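Local coordinates for protein beta chain (Acipenser persicus, PDB 6IYH) that probably carries oxygen in the blood as the haem-bearing beta subunit of a four-chain haemoglobin, at residues A24-R29 / S110-A115. Numbering follows the deposited sequence.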
# COMPACT_ATOMS: atom_id res chain seq x y z
N ALA B 24 1.47 6.67 24.43
CA ALA B 24 2.54 7.63 24.15
C ALA B 24 3.61 6.98 23.26
O ALA B 24 4.10 7.59 22.26
CB ALA B 24 3.18 8.16 25.43
N GLN B 25 4.06 5.79 23.63
CA GLN B 25 5.14 5.09 22.86
C GLN B 25 4.74 4.85 21.42
O GLN B 25 5.57 5.06 20.51
CB GLN B 25 5.59 3.81 23.47
CG GLN B 25 6.28 4.04 24.78
CD GLN B 25 6.67 2.77 25.49
OE1 GLN B 25 7.00 1.74 24.85
NE2 GLN B 25 6.80 2.88 26.83
N ALA B 26 3.49 4.41 21.20
CA ALA B 26 3.01 4.15 19.90
C ALA B 26 2.92 5.43 19.04
O ALA B 26 3.39 5.42 17.84
CB ALA B 26 1.61 3.45 19.93
N LEU B 27 2.40 6.51 19.62
CA LEU B 27 2.32 7.74 18.81
C LEU B 27 3.70 8.35 18.56
O LEU B 27 3.93 8.94 17.50
CB LEU B 27 1.42 8.75 19.51
CG LEU B 27 1.13 10.00 18.71
CD1 LEU B 27 0.55 9.72 17.37
CD2 LEU B 27 0.15 10.90 19.49
N VAL B 28 4.62 8.27 19.54
CA VAL B 28 5.97 8.70 19.35
C VAL B 28 6.59 8.02 18.14
O VAL B 28 7.21 8.68 17.27
CB VAL B 28 6.86 8.51 20.58
CG1 VAL B 28 8.29 8.80 20.27
CG2 VAL B 28 6.37 9.44 21.67
N ARG B 29 6.46 6.70 18.12
CA ARG B 29 6.96 5.94 17.01
C ARG B 29 6.32 6.33 15.72
O ARG B 29 7.05 6.45 14.73
CB ARG B 29 6.91 4.42 17.25
CG ARG B 29 7.93 3.97 18.35
CD ARG B 29 7.72 2.50 18.68
NE ARG B 29 8.53 2.18 19.84
CZ ARG B 29 9.81 1.81 19.76
NH1 ARG B 29 10.41 1.61 18.58
NH2 ARG B 29 10.49 1.62 20.87
N SER B 110 1.58 -2.68 17.47
CA SER B 110 2.05 -4.07 17.63
C SER B 110 3.49 -4.15 18.14
O SER B 110 3.82 -4.94 19.03
CB SER B 110 1.89 -4.86 16.34
OG SER B 110 2.20 -6.20 16.51
N ILE B 111 4.36 -3.35 17.54
CA ILE B 111 5.75 -3.18 18.01
C ILE B 111 5.84 -2.78 19.45
O ILE B 111 6.60 -3.35 20.18
CB ILE B 111 6.55 -2.26 17.04
CG1 ILE B 111 6.77 -2.96 15.72
CG2 ILE B 111 7.85 -1.76 17.59
CD1 ILE B 111 7.22 -2.13 14.50
N VAL B 112 5.08 -1.78 19.86
CA VAL B 112 5.09 -1.38 21.24
C VAL B 112 4.59 -2.54 22.18
O VAL B 112 5.14 -2.69 23.29
CB VAL B 112 4.29 -0.09 21.44
CG1 VAL B 112 4.09 0.21 22.93
CG2 VAL B 112 5.01 1.05 20.83
N LEU B 113 3.55 -3.26 21.77
CA LEU B 113 3.05 -4.35 22.61
C LEU B 113 4.16 -5.40 22.71
O LEU B 113 4.41 -5.90 23.78
CB LEU B 113 1.81 -5.02 22.05
CG LEU B 113 0.59 -4.11 22.04
CD1 LEU B 113 -0.56 -4.79 21.37
CD2 LEU B 113 0.20 -3.62 23.42
N ALA B 114 4.81 -5.74 21.60
CA ALA B 114 6.02 -6.67 21.65
C ALA B 114 7.08 -6.20 22.62
O ALA B 114 7.60 -6.97 23.48
CB ALA B 114 6.59 -6.83 20.25
N ALA B 115 7.46 -4.93 22.53
CA ALA B 115 8.49 -4.35 23.41
C ALA B 115 8.05 -4.40 24.90
O ALA B 115 8.90 -4.68 25.79
CB ALA B 115 8.83 -2.93 22.98
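Val-112 sets its CG1 methyl anti to its backbone N (chi1 171°), which places CG2 against the backbone of Ala-26 and CG1 against the side chain of Gln-25. Both Gln-25 and Arg-29 hold CG anti to their own carbonyl carbon (chi1 near -67°) and run on extended, each crossing the valine at a slant. CG2 of Val-112 comes 3.7 Å from the backbone N of Ala-26 and 4.3 Å from its CB. On the same methyl lies the aliphatic part of Arg-29, its CD 3.8 Å from CG2. CG1 meets Gln-25 instead: the amide OE1 stands 3.8 Å from it, a van der Waals contact, and CB of Gln-25 touches both methyls. The valine thus fits among Gln-25, Ala-26 and Arg-29. Shortened to an alanine, this position would probably open a gap among these three side chains and take away part of the apolar packing along the stem of Arg-29. The guanidinium of Arg-29 lies obliquely to Ile-111, with NH1 4.3 Å from CG2. Its polar partners are on a neighbouring subunit: NH2 bonds to a backbone and NH1 to a polar side chain there. Packing against helix 100-117 probably helps to hold this side chain where it reaches the neighbouring subunit. The CA atoms of Ala-26 and Val-112 are 6.1 Å apart, and the axes of the two short segments approach to 9.2 Å at 132° between their directions. The small side chain of Ala-26 is consistent with this close approach; it also packs on Phe-105, while Leu-27 of the same helix packs on helix 57-75. The contact joins helices 19-33 and 100-117, the B and G helices of the globin fold, whose crossing beside the haem pocket is characteristic of the family.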